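PDB 2NWH: carbohydrate kinase from Agrobacterium tumefaciens, which probably transfers a phosphate group from ATP to a sugar or related small molecule, as other pfkB-family (ribokinase-type) carbohydrate kinases do. Local coordinates for residues 4-10 against 53-59; 49-54 against 262-267; 204-208 against 228-232; 242-247 against 306-310. All coordinates share one frame; numbering follows the deposited sequence. Where two conformers were deposited one is given.

Contact 1 of 4, residues 4-10 against 53-59; sequences KKILVLG and GFEVRII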
loop_
_atom_site.group_PDB
_atom_site.type_symbol
_atom_site.label_atom_id
_atom_site.label_comp_id
_atom_site.label_asym_id
_atom_site.label_seq_id
_atom_site.Cartn_x
_atom_site.Cartn_y
_atom_site.Cartn_z
ATOM N N LYS A 4 18.190 -2.909 2.754
ATOM C CA LYS A 4 17.758 -4.135 3.402
ATOM C C LYS A 4 16.595 -3.859 4.331
ATOM O O LYS A 4 15.768 -4.729 4.541
ATOM C CB LYS A 4 18.886 -4.762 4.230
ATOM C CG LYS A 4 18.996 -6.266 3.978
ATOM C CD LYS A 4 17.881 -7.076 4.663
ATOM C CE LYS A 4 18.244 -8.538 4.842
ATOM N NZ LYS A 4 16.982 -9.320 5.066
ATOM N N LYS A 5 16.557 -2.652 4.879
ATOM C CA LYS A 5 15.616 -2.333 5.954
ATOM C C LYS A 5 14.626 -1.271 5.523
ATOM O O LYS A 5 15.019 -0.239 5.028
ATOM C CB LYS A 5 16.360 -1.877 7.206
ATOM C CG LYS A 5 17.119 -2.975 7.931
ATOM C CD LYS A 5 17.813 -2.430 9.209
ATOM C CE LYS A 5 16.850 -1.966 10.338
ATOM N NZ LYS A 5 15.938 -2.994 10.923
ATOM N N ILE A 6 13.334 -1.584 5.645
ATOM C CA ILE A 6 12.319 -0.668 5.190
ATOM C C ILE A 6 11.451 -0.340 6.381
ATOM O O ILE A 6 10.966 -1.266 7.075
ATOM C CB ILE A 6 11.436 -1.302 4.048
ATOM C CG1 ILE A 6 12.298 -1.688 2.829
ATOM C CG2 ILE A 6 10.234 -0.392 3.731
ATOM C CD1 ILE A 6 11.518 -2.410 1.793
ATOM N N LEU A 7 11.240 0.944 6.624
ATOM C CA LEU A 7 10.321 1.360 7.680
ATOM C C LEU A 7 9.055 1.901 7.053
ATOM O O LEU A 7 9.129 2.783 6.192
ATOM C CB LEU A 7 10.959 2.441 8.539
ATOM C CG LEU A 7 10.080 3.053 9.656
ATOM C CD1 LEU A 7 9.900 2.073 10.773
ATOM C CD2 LEU A 7 10.759 4.284 10.179
ATOM N N VAL A 8 7.914 1.383 7.511
ATOM C CA VAL A 8 6.591 1.771 7.021
ATOM C C VAL A 8 5.880 2.591 8.077
ATOM O O VAL A 8 5.811 2.186 9.251
ATOM C CB VAL A 8 5.759 0.544 6.678
ATOM C CG1 VAL A 8 4.379 0.963 6.143
ATOM C CG2 VAL A 8 6.501 -0.293 5.636
ATOM N N LEU A 9 5.370 3.745 7.686
ATOM C CA LEU A 9 4.575 4.594 8.578
ATOM C C LEU A 9 3.212 4.820 7.919
ATOM O O LEU A 9 3.103 5.483 6.885
ATOM C CB LEU A 9 5.299 5.918 8.853
ATOM C CG LEU A 9 6.702 5.717 9.393
ATOM C CD1 LEU A 9 7.730 5.939 8.276
ATOM C CD2 LEU A 9 6.936 6.768 10.513
ATOM N N GLY A 10 2.168 4.258 8.502
ATOM C CA GLY A 10 0.904 4.203 7.801
ATOM C C GLY A 10 -0.156 3.492 8.601
ATOM O O GLY A 10 -0.064 3.408 9.820
ATOM N N GLY A 53 11.445 -10.629 1.149
ATOM C CA GLY A 53 12.811 -10.812 1.672
ATOM C C GLY A 53 13.402 -9.640 2.443
ATOM O O GLY A 53 14.500 -9.734 2.992
ATOM N N PHE A 54 12.673 -8.528 2.523
ATOM C CA PHE A 54 13.218 -7.354 3.223
ATOM C C PHE A 54 13.015 -7.443 4.714
ATOM O O PHE A 54 12.132 -8.136 5.165
ATOM C CB PHE A 54 12.586 -6.061 2.687
ATOM C CG PHE A 54 12.980 -5.771 1.256
ATOM C CD1 PHE A 54 14.116 -5.028 0.986
ATOM C CD2 PHE A 54 12.262 -6.306 0.206
ATOM C CE1 PHE A 54 14.516 -4.767 -0.338
ATOM C CE2 PHE A 54 12.665 -6.079 -1.120
ATOM C CZ PHE A 54 13.805 -5.290 -1.382
ATOM N N GLU A 55 13.834 -6.707 5.466
ATOM C CA GLU A 55 13.665 -6.624 6.918
ATOM C C GLU A 55 12.728 -5.425 7.137
ATOM O O GLU A 55 13.120 -4.287 6.946
ATOM C CB GLU A 55 15.028 -6.462 7.630
ATOM C CG GLU A 55 14.846 -6.330 9.184
ATOM C CD GLU A 55 16.146 -6.392 9.965
ATOM O OE1 GLU A 55 17.171 -6.757 9.365
ATOM O OE2 GLU A 55 16.132 -6.060 11.181
ATOM N N VAL A 56 11.474 -5.694 7.481
ATOM C CA VAL A 56 10.452 -4.621 7.477
ATOM C C VAL A 56 10.000 -4.332 8.888
ATOM O O VAL A 56 9.773 -5.274 9.670
ATOM C CB VAL A 56 9.221 -4.948 6.578
ATOM C CG1 VAL A 56 8.227 -3.725 6.516
ATOM C CG2 VAL A 56 9.694 -5.355 5.148
ATOM N N ARG A 57 9.895 -3.032 9.206
ATOM C CA ARG A 57 9.323 -2.574 10.480
ATOM C C ARG A 57 8.159 -1.621 10.157
ATOM O O ARG A 57 8.209 -0.887 9.147
ATOM C CB ARG A 57 10.403 -1.866 11.322
ATOM C CG ARG A 57 9.871 -1.107 12.542
ATOM C CD ARG A 57 11.013 -0.422 13.244
ATOM N NE ARG A 57 10.614 0.265 14.479
ATOM C CZ ARG A 57 11.464 0.965 15.230
ATOM N NH1 ARG A 57 12.713 1.125 14.835
ATOM N NH2 ARG A 57 11.058 1.540 16.347
ATOM N N ILE A 58 7.113 -1.635 10.981
ATOM C CA ILE A 58 5.986 -0.686 10.783
ATOM C C ILE A 58 5.665 0.091 12.072
ATOM O O ILE A 58 5.681 -0.472 13.169
ATOM C CB ILE A 58 4.693 -1.358 10.196
ATOM C CG1 ILE A 58 3.607 -0.292 9.879
ATOM C CG2 ILE A 58 4.122 -2.510 11.146
ATOM C CD1 ILE A 58 2.494 -0.854 8.968
ATOM N N ILE A 59 5.349 1.373 11.910
ATOM C CA ILE A 59 4.840 2.207 12.994
ATOM C C ILE A 59 3.436 2.655 12.556
ATOM O O ILE A 59 3.287 3.413 11.562
ATOM C CB ILE A 59 5.719 3.442 13.190
ATOM C CG1 ILE A 59 7.145 3.050 13.561
ATOM C CG2 ILE A 59 5.159 4.359 14.383
ATOM C CD1 ILE A 59 8.131 4.302 13.479
HETATM O O HOH W 1 16.231 -11.554 2.705
HETATM O O HOH W 2 15.194 -0.566 13.240
HETATM O O HOH W 3 13.521 -2.873 9.621
#
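Strands 5-9 and 55-59 run parallel, 4.6 Å apart at their closest, with their directions 20° apart. They are neighbours in the large central sheet of the alpha/beta ribokinase fold. Helix 41-51 leads through a short turn at Gly53 into the second strand, and strand 137-141 lies on the other side of 5-9. The backbone bonds alternate. Glu55 N, Arg57 N and Ile59 N give to Lys4 O, Ile6 O and Val8 O, while Ile6 N and Val8 N give to Glu55 O and Arg57 O. The last of the series, Gly10 N to Ile59 O, is weak.

One face carries Ile6, Val8, Val56 and Ile58. Helix 41-51 packs on the first three; Ile58 touches Val80. Here Val8 CG2 meets Val56 CG1 at 3.9 Å, and its other branch, CG1, meets Ile58 CD1. Just before the second strand, the Phe54 ring takes Ile6 CD1 over one face, a CH-pi contact 4.1 Å from the ring centroid. On the opposite face Leu7 CD1 lies against the aliphatic chain of Arg57, 3.6 Å from its CG. Arg57 is extended, with CG anti to the backbone N (chi1 169°), and runs alongside Leu7. Its NE is bonded to Thr83 on the next strand. Helix 126-134 packs on this side, touching Leu7, Arg57 and Ile59.

Toward solvent, Lys5 bends at its last two torsions, which brings the amine to the extended Glu55. Their salt bridge, Lys5 NZ to Glu55 OE2, is weak as a hydrogen bond at 3.1 Å. A water accepts from Lys5 NZ at 2.7 Å and donates to Glu55 O.

Contact 2 of 4, residues 49-54 against 262-267; sequences LSRLGF and LAAIAE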
loop_
_atom_site.group_PDB
_atom_site.type_symbol
_atom_site.label_atom_id
_atom_site.label_comp_id
_atom_site.label_asym_id
_atom_site.label_seq_id
_atom_site.Cartn_x
_atom_site.Cartn_y
_atom_site.Cartn_z
ATOM N N LEU A 49 6.418 -6.659 1.463
ATOM C CA LEU A 49 7.855 -6.443 1.395
ATOM C C LEU A 49 8.616 -7.459 2.210
ATOM O O LEU A 49 9.681 -7.933 1.788
ATOM C CB LEU A 49 8.209 -5.002 1.837
ATOM C CG LEU A 49 7.750 -3.993 0.781
ATOM C CD1 LEU A 49 7.549 -2.568 1.410
ATOM C CD2 LEU A 49 8.695 -4.005 -0.439
ATOM N N SER A 50 8.098 -7.803 3.381
ATOM C CA SER A 50 8.712 -8.881 4.193
ATOM C C SER A 50 8.712 -10.253 3.480
ATOM O O SER A 50 9.736 -10.994 3.447
ATOM C CB SER A 50 8.042 -8.927 5.572
ATOM O OG SER A 50 8.684 -9.867 6.409
ATOM N N ARG A 51 7.589 -10.557 2.856
ATOM C CA ARG A 51 7.446 -11.788 2.032
ATOM C C ARG A 51 8.427 -11.858 0.883
ATOM O O ARG A 51 8.785 -12.958 0.451
ATOM C CB ARG A 51 6.032 -11.844 1.454
ATOM C CG ARG A 51 5.009 -12.291 2.519
ATOM C CD ARG A 51 3.583 -12.016 2.061
ATOM N NE ARG A 51 2.667 -12.302 3.173
ATOM C CZ ARG A 51 1.561 -11.629 3.409
ATOM N NH1 ARG A 51 1.219 -10.636 2.593
ATOM N NH2 ARG A 51 0.784 -11.968 4.452
ATOM N N LEU A 52 8.820 -10.685 0.394
ATOM C CA LEU A 52 9.816 -10.560 -0.672
ATOM C C LEU A 52 11.249 -10.446 -0.157
ATOM O O LEU A 52 12.173 -10.218 -0.932
ATOM C CB LEU A 52 9.467 -9.377 -1.564
ATOM C CG LEU A 52 8.114 -9.459 -2.265
ATOM C CD1 LEU A 52 7.970 -8.197 -3.047
ATOM C CD2 LEU A 52 8.024 -10.734 -3.187
ATOM N N GLY A 53 11.445 -10.629 1.149
ATOM C CA GLY A 53 12.811 -10.812 1.672
ATOM C C GLY A 53 13.402 -9.640 2.443
ATOM O O GLY A 53 14.500 -9.734 2.992
ATOM N N PHE A 54 12.673 -8.528 2.523
ATOM C CA PHE A 54 13.218 -7.354 3.223
ATOM C C PHE A 54 13.015 -7.443 4.714
ATOM O O PHE A 54 12.132 -8.136 5.165
ATOM C CB PHE A 54 12.586 -6.061 2.687
ATOM C CG PHE A 54 12.980 -5.771 1.256
ATOM C CD1 PHE A 54 14.116 -5.028 0.986
ATOM C CD2 PHE A 54 12.262 -6.306 0.206
ATOM C CE1 PHE A 54 14.516 -4.767 -0.338
ATOM C CE2 PHE A 54 12.665 -6.079 -1.120
ATOM C CZ PHE A 54 13.805 -5.290 -1.382
ATOM N N LEU A 262 8.592 -1.527 -5.593
ATOM C CA LEU A 262 9.513 -0.977 -4.620
ATOM C C LEU A 262 10.585 -1.996 -4.304
ATOM O O LEU A 262 11.743 -1.638 -4.206
ATOM C CB LEU A 262 8.736 -0.541 -3.372
ATOM C CG LEU A 262 9.514 0.123 -2.259
ATOM C CD1 LEU A 262 10.072 1.402 -2.845
ATOM C CD2 LEU A 262 8.553 0.413 -1.135
ATOM N N ALA A 263 10.224 -3.288 -4.205
ATOM C CA ALA A 263 11.243 -4.318 -4.000
ATOM C C ALA A 263 12.265 -4.303 -5.109
ATOM O O ALA A 263 13.468 -4.421 -4.843
ATOM C CB ALA A 263 10.654 -5.690 -3.858
ATOM N N ALA A 264 11.807 -4.173 -6.359
ATOM C CA ALA A 264 12.730 -4.094 -7.500
ATOM C C ALA A 264 13.659 -2.868 -7.460
ATOM O O ALA A 264 14.852 -3.006 -7.703
ATOM C CB ALA A 264 12.004 -4.181 -8.810
ATOM N N ILE A 265 13.111 -1.692 -7.173
ATOM C CA ILE A 265 13.918 -0.455 -7.084
ATOM C C ILE A 265 14.957 -0.548 -5.950
ATOM O O ILE A 265 16.104 -0.145 -6.109
ATOM C CB ILE A 265 13.030 0.821 -6.909
ATOM C CG1 ILE A 265 12.110 1.056 -8.132
ATOM C CG2 ILE A 265 13.902 2.084 -6.596
ATOM C CD1 ILE A 265 12.821 1.271 -9.521
ATOM N N ALA A 266 14.538 -1.098 -4.821
ATOM C CA ALA A 266 15.380 -1.174 -3.625
ATOM C C ALA A 266 16.539 -2.132 -3.869
ATOM O O ALA A 266 17.629 -1.960 -3.329
ATOM C CB ALA A 266 14.557 -1.607 -2.439
ATOM N N GLU A 267 16.308 -3.119 -4.720
ATOM C CA GLU A 267 17.365 -4.020 -5.194
ATOM C C GLU A 267 18.160 -3.399 -6.346
ATOM O O GLU A 267 19.095 -4.006 -6.868
ATOM C CB GLU A 267 16.759 -5.373 -5.595
ATOM C CG GLU A 267 16.054 -6.029 -4.418
ATOM C CD GLU A 267 15.480 -7.392 -4.711
ATOM O OE1 GLU A 267 15.245 -7.716 -5.910
ATOM O OE2 GLU A 267 15.259 -8.134 -3.716
HETATM O O HOH W 4 12.693 -9.502 -3.606
HETATM O O HOH W 5 14.706 -9.606 -0.744
#
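Phe54 CE2 meets Ala263 CB at 3.4 Å, the closest approach between the segment that ends helix 41-51 and the last turn of helix 255-266. The ring comes obliquely to the second helix. Its CE1 touches Ala266 CB at 3.8 Å, so two alanines one turn apart receive the same ring. Leu52 CD1, from the same segment as Phe54, also reaches Ala263 CB, at 3.8 Å. Deeper in, Leu49 CD1 meets Leu262 CD2 at 4.0 Å, the two side chains set roughly perpendicular. Leu262 continues onto Phe137 and Phe187 of the central sheet, and Leu49 onto Leu139. The contact thus joins two helices that pack on the same sheet of the ribokinase-type domain.

Helix 41-51 ends in a Schellman motif. Phe54 N bonds to Leu49 O and Gly53 N to Ser50 O, with Gly53 at positive phi. The turn leaves Phe54 pointing toward helix 255-266, and Leu49 O lies at the ring edge, in its plane.

The outer side is looser and wet. Glu267 lies just past its helix. Its CG passes Phe54 CZ, while the extended chain carries the carboxylate toward Leu52. Two waters bridge Leu52 O and Glu267 OE2. One donates to Leu52 O at 2.8 Å and to Glu267 OE2 at 2.9 Å; the second donates to Leu52 O at 2.6 Å and only weakly to OE2. OE1 forms a salt bridge with Lys269. No direct hydrogen bond links the segments, which implies that apolar fit holds the inner part and that polar groups meet through water at the margin.

Contact 3 of 4, residues 204-208 against 228-232; sequences VRDWP and VVAFN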
loop_
_atom_site.group_PDB
_atom_site.type_symbol
_atom_site.label_atom_id
_atom_site.label_comp_id
_atom_site.label_asym_id
_atom_site.label_seq_id
_atom_site.Cartn_x
_atom_site.Cartn_y
_atom_site.Cartn_z
ATOM N N VAL A 204 -2.228 7.460 -20.620
ATOM C CA VAL A 204 -1.569 6.951 -19.386
ATOM C C VAL A 204 -0.062 7.265 -19.384
ATOM O O VAL A 204 0.530 7.610 -18.347
ATOM C CB VAL A 204 -1.878 5.424 -19.118
ATOM C CG1 VAL A 204 -0.627 4.598 -18.757
ATOM C CG2 VAL A 204 -2.907 5.264 -18.012
ATOM N N ARG A 205 0.542 7.164 -20.562
ATOM C CA ARG A 205 1.927 7.560 -20.771
ATOM C C ARG A 205 2.146 9.056 -20.534
ATOM O O ARG A 205 3.284 9.541 -20.643
ATOM C CB ARG A 205 2.356 7.190 -22.198
ATOM C CG ARG A 205 1.324 7.548 -23.261
ATOM C CD ARG A 205 1.943 7.501 -24.641
ATOM N NE ARG A 205 2.575 6.207 -24.900
ATOM C CZ ARG A 205 2.127 5.312 -25.797
ATOM N NH1 ARG A 205 1.035 5.568 -26.537
ATOM N NH2 ARG A 205 2.777 4.164 -25.968
ATOM N N ASP A 206 1.059 9.789 -20.210
ATOM C CA ASP A 206 1.138 11.233 -20.003
ATOM C C ASP A 206 1.409 11.609 -18.566
ATOM O O ASP A 206 1.891 12.716 -18.286
ATOM C CB ASP A 206 -0.160 11.891 -20.459
ATOM C CG ASP A 206 -0.407 11.643 -21.968
ATOM O OD1 ASP A 206 -1.456 11.003 -22.439
ATOM O OD2 ASP A 206 0.396 12.194 -22.790
ATOM N N TRP A 207 1.102 10.689 -17.649
ATOM C CA TRP A 207 1.209 11.019 -16.238
ATOM C C TRP A 207 2.589 11.563 -15.810
ATOM O O TRP A 207 2.644 12.565 -15.103
ATOM C CB TRP A 207 0.720 9.865 -15.382
ATOM C CG TRP A 207 -0.786 9.749 -15.377
ATOM C CD1 TRP A 207 -1.531 8.682 -15.804
ATOM C CD2 TRP A 207 -1.731 10.729 -14.914
ATOM N NE1 TRP A 207 -2.879 8.936 -15.628
ATOM C CE2 TRP A 207 -3.029 10.181 -15.082
ATOM C CE3 TRP A 207 -1.605 12.017 -14.364
ATOM C CZ2 TRP A 207 -4.198 10.878 -14.732
ATOM C CZ3 TRP A 207 -2.770 12.706 -14.021
ATOM C CH2 TRP A 207 -4.049 12.131 -14.206
ATOM N N PRO A 208 3.711 10.955 -16.278
ATOM C CA PRO A 208 5.043 11.473 -15.878
ATOM C C PRO A 208 5.258 13.009 -16.005
ATOM O O PRO A 208 5.575 13.646 -15.007
ATOM C CB PRO A 208 6.012 10.699 -16.798
ATOM C CG PRO A 208 5.295 9.412 -17.088
ATOM C CD PRO A 208 3.835 9.780 -17.174
ATOM N N VAL A 228 -0.162 0.214 -17.293
ATOM C CA VAL A 228 0.630 0.758 -16.173
ATOM C C VAL A 228 1.742 1.645 -16.709
ATOM O O VAL A 228 2.409 1.275 -17.670
ATOM C CB VAL A 228 1.323 -0.343 -15.341
ATOM C CG1 VAL A 228 1.772 0.245 -13.974
ATOM C CG2 VAL A 228 0.431 -1.571 -15.153
ATOM N N VAL A 229 1.942 2.801 -16.074
ATOM C CA VAL A 229 3.062 3.677 -16.381
ATOM C C VAL A 229 3.955 3.830 -15.132
ATOM O O VAL A 229 3.440 3.914 -14.008
ATOM C CB VAL A 229 2.563 5.039 -16.956
ATOM C CG1 VAL A 229 1.765 5.844 -15.930
ATOM C CG2 VAL A 229 3.712 5.864 -17.552
ATOM N N ALA A 230 5.275 3.781 -15.331
ATOM C CA ALA A 230 6.243 4.019 -14.249
ATOM C C ALA A 230 7.171 5.128 -14.687
ATOM O O ALA A 230 7.462 5.249 -15.874
ATOM C CB ALA A 230 7.023 2.778 -13.942
ATOM N N PHE A 231 7.607 5.969 -13.754
ATOM C CA PHE A 231 8.538 7.049 -14.088
ATOM C C PHE A 231 9.477 7.391 -12.939
ATOM O O PHE A 231 9.189 7.079 -11.773
ATOM C CB PHE A 231 7.798 8.281 -14.627
ATOM C CG PHE A 231 6.987 9.035 -13.594
ATOM C CD1 PHE A 231 7.471 10.220 -13.042
ATOM C CD2 PHE A 231 5.717 8.587 -13.216
ATOM C CE1 PHE A 231 6.708 10.946 -12.079
ATOM C CE2 PHE A 231 4.951 9.286 -12.250
ATOM C CZ PHE A 231 5.447 10.467 -11.682
ATOM N N ASN A 232 10.610 8.006 -13.286
ATOM C CA ASN A 232 11.536 8.565 -12.295
ATOM C C ASN A 232 12.033 9.883 -12.865
ATOM O O ASN A 232 11.383 10.434 -13.746
ATOM C CB ASN A 232 12.697 7.607 -12.010
ATOM C CG ASN A 232 13.531 7.328 -13.252
ATOM O OD1 ASN A 232 13.552 8.137 -14.189
ATOM N ND2 ASN A 232 14.218 6.187 -13.270
#
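Pro208 lies over the ring of Phe231, with its CA 3.8 Å from the ring centroid and only 10° off the normal. This is a CH-pi contact from helix 207-213 onto strand 227-231. That strand is one of the antiparallel strands toward one end of the large sheet in this ribokinase-type alpha/beta fold. It pairs with 219-223 on one side and 236-239 on the other. Segment 204-208 lies across its face as a type I turn, Val204 to Trp207, that runs into the helix.

Phe231 holds its CG between the backbone N and the carbonyl carbon (chi1 70°). The ring then stands up from the strand to meet the proline. Pro208 CG and CB both touch Phe231 CB at 3.7 Å, so the pyrrolidine covers the root of the side chain as well as the ring. The same CG also meets Val229 CG2 at 3.9 Å.

Val229 points into the turn, two residues before Phe231 on the same face. While CG2 goes to the proline, CG1 lies 3.2 Å from Val204 O. CG1 also lies near the plane of the Trp207 ring, at its edge. The indole itself leads away toward helix 190-197, where Trp207 NE1 bonds to Glu190. No hydrogen bond crosses between the segments; the turn is closed by its own bond, Trp207 N to Val204 O. Val204 and Val229 lie alongside, running in opposed directions, with Val204 CG1 3.7 Å from Val229 CB.

Contact 4 of 4, residues 242-247 against 306-310; sequences PLIREV and GLVPQ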
loop_
_atom_site.group_PDB
_atom_site.type_symbol
_atom_site.label_atom_id
_atom_site.label_comp_id
_atom_site.label_asym_id
_atom_site.label_seq_id
_atom_site.Cartn_x
_atom_site.Cartn_y
_atom_site.Cartn_z
ATOM N N PRO A 242 -1.345 -7.728 -23.009
ATOM C CA PRO A 242 -0.973 -9.152 -22.988
ATOM C C PRO A 242 -1.157 -9.830 -24.343
ATOM O O PRO A 242 -2.146 -9.569 -25.022
ATOM C CB PRO A 242 -1.959 -9.772 -21.986
ATOM C CG PRO A 242 -3.084 -8.793 -21.878
ATOM C CD PRO A 242 -2.447 -7.440 -22.068
ATOM N N LEU A 243 -0.211 -10.694 -24.709
ATOM C CA LEU A 243 -0.393 -11.643 -25.816
ATOM C C LEU A 243 -1.367 -12.732 -25.347
ATOM O O LEU A 243 -1.879 -12.661 -24.224
ATOM C CB LEU A 243 0.956 -12.235 -26.257
ATOM C CG LEU A 243 2.113 -11.296 -26.671
ATOM C CD1 LEU A 243 3.342 -12.102 -27.107
ATOM C CD2 LEU A 243 1.721 -10.290 -27.775
ATOM N N ILE A 244 -1.635 -13.723 -26.196
ATOM C CA ILE A 244 -2.595 -14.785 -25.860
ATOM C C ILE A 244 -2.197 -15.586 -24.608
ATOM O O ILE A 244 -3.037 -15.876 -23.750
ATOM C CB ILE A 244 -2.855 -15.732 -27.070
ATOM C CG1 ILE A 244 -3.736 -15.015 -28.107
ATOM C CG2 ILE A 244 -3.474 -17.059 -26.603
ATOM C CD1 ILE A 244 -3.783 -15.672 -29.494
ATOM N N ARG A 245 -0.909 -15.912 -24.516
ATOM C CA ARG A 245 -0.370 -16.760 -23.456
ATOM C C ARG A 245 -0.179 -16.000 -22.141
ATOM O O ARG A 245 -0.014 -16.614 -21.081
ATOM C CB ARG A 245 0.970 -17.365 -23.899
ATOM C CG ARG A 245 2.077 -16.320 -24.217
ATOM C CD ARG A 245 3.478 -16.946 -24.321
ATOM N NE ARG A 245 3.848 -17.717 -23.130
ATOM C CZ ARG A 245 4.476 -17.216 -22.064
ATOM N NH1 ARG A 245 4.825 -15.926 -22.010
ATOM N NH2 ARG A 245 4.756 -18.015 -21.037
ATOM N N GLU A 246 -0.211 -14.674 -22.218
ATOM C CA GLU A 246 0.155 -13.812 -21.091
ATOM C C GLU A 246 -0.959 -13.476 -20.100
ATOM O O GLU A 246 -2.149 -13.572 -20.417
ATOM C CB GLU A 246 0.795 -12.534 -21.603
ATOM C CG GLU A 246 2.127 -12.809 -22.235
ATOM C CD GLU A 246 2.761 -11.586 -22.812
ATOM O OE1 GLU A 246 2.040 -10.598 -23.085
ATOM O OE2 GLU A 246 3.995 -11.616 -22.996
ATOM N N VAL A 247 -0.547 -13.072 -18.897
ATOM C CA VAL A 247 -1.490 -12.787 -17.819
ATOM C C VAL A 247 -2.309 -11.521 -18.150
ATOM O O VAL A 247 -1.742 -10.469 -18.530
ATOM C CB VAL A 247 -0.799 -12.774 -16.407
ATOM C CG1 VAL A 247 0.292 -11.688 -16.310
ATOM C CG2 VAL A 247 -1.836 -12.642 -15.276
ATOM N N GLY A 306 7.605 -14.666 -16.234
ATOM C CA GLY A 306 7.628 -15.079 -17.652
ATOM C C GLY A 306 6.276 -14.885 -18.358
ATOM O O GLY A 306 6.189 -14.880 -19.583
ATOM N N LEU A 307 5.219 -14.716 -17.573
ATOM C CA LEU A 307 3.868 -14.549 -18.115
ATOM C C LEU A 307 3.464 -13.084 -18.209
ATOM O O LEU A 307 2.420 -12.740 -18.802
ATOM C CB LEU A 307 2.871 -15.323 -17.252
ATOM C CG LEU A 307 3.031 -16.840 -17.119
ATOM C CD1 LEU A 307 2.948 -17.525 -18.461
ATOM C CD2 LEU A 307 4.320 -17.236 -16.388
ATOM N N VAL A 308 4.295 -12.223 -17.622
ATOM C CA VAL A 308 4.062 -10.781 -17.619
ATOM C C VAL A 308 4.437 -10.175 -18.964
ATOM O O VAL A 308 5.517 -10.439 -19.483
ATOM C CB VAL A 308 4.815 -10.070 -16.445
ATOM C CG1 VAL A 308 4.670 -8.553 -16.515
ATOM C CG2 VAL A 308 4.260 -10.563 -15.141
ATOM N N PRO A 309 3.535 -9.362 -19.532
ATOM C CA PRO A 309 3.891 -8.696 -20.788
ATOM C C PRO A 309 5.214 -7.936 -20.704
ATOM O O PRO A 309 5.625 -7.513 -19.622
ATOM C CB PRO A 309 2.727 -7.720 -21.010
ATOM C CG PRO A 309 1.562 -8.340 -20.265
ATOM C CD PRO A 309 2.162 -9.054 -19.083
ATOM N N GLN A 310 5.871 -7.753 -21.843
ATOM C CA GLN A 310 7.063 -6.883 -21.892
ATOM C C GLN A 310 6.785 -5.407 -21.553
ATOM O O GLN A 310 5.653 -4.927 -21.719
ATOM C CB GLN A 310 7.777 -7.010 -23.231
ATOM C CG GLN A 310 8.800 -8.139 -23.252
ATOM C CD GLN A 310 9.728 -8.113 -22.030
ATOM O OE1 GLN A 310 10.110 -7.039 -21.529
ATOM N NE2 GLN A 310 10.088 -9.304 -21.542
#
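Arg245 reaches across to the 306-310 loop and gives a hydrogen bond from NH1 to Gly306 O, 3.0 Å long and almost perfectly straight at 179°. The oxygen lies in the guanidinium plane, at its edge. The side chain leaves the backbone with CG flanked by both N and C (chi1 61°) and bends again at chi3, which turns the guanidinium toward Gly306. Leu307 has two conformers, and the approach of its CD1 to the guanidinium is doubtful.

Val247 N bonds to Leu307 O at 3.0 Å. The same carbonyl oxygen has Glu246 CB and CG and Val247 CG1 packed round it. A chi1 of 61° swings this CG1 branch of Val247 in above its own main chain, where it faces Leu307 and Val308.

Both segments are irregular loops at the periphery of the ribokinase-type domain. Residues 242-247 come after strand 236-239, and residues 306-310 link helix 298-305 to the edge strand 311-313. Helix 271-286 backs them, with Val247 on Ala283 and Arg276 bonded to the carbonyls of Val308 and Pro309.

Glu246 has CG beside its backbone N, and the extended rest of the chain runs back along its own loop. Its OE1 takes a hydrogen bond from Leu243 N at 2.8 Å, met from above the carboxylate plane. That carboxylate also lies beside Pro309, OE1 being 3.5 Å from Pro309 CA. Pro309 CG, near Glu246 OE1, also touches Pro242 CA at 3.8 Å.

How the contacts relate
Contacts 1 and 2 are buried and touch each other. They share Gly53 and Phe54, and Ile6 CD1 and Val56 CG2 of contact 1 pack on Leu49 of contact 2. One is strand pairing with many backbone bonds; the other is apolar helix packing with water at its margin. Contacts 1 and 3 reach the same sheet, but their centres are 26 Å apart. Contact 3 is partly buried and nested in the chain loop that contact 2 closes. Like contact 2, it has no direct hydrogen bond across. Contact 4 is the outermost, 25 Å from the chain centre. It joins loops alone, through two hydrogen bonds and small apolar touches.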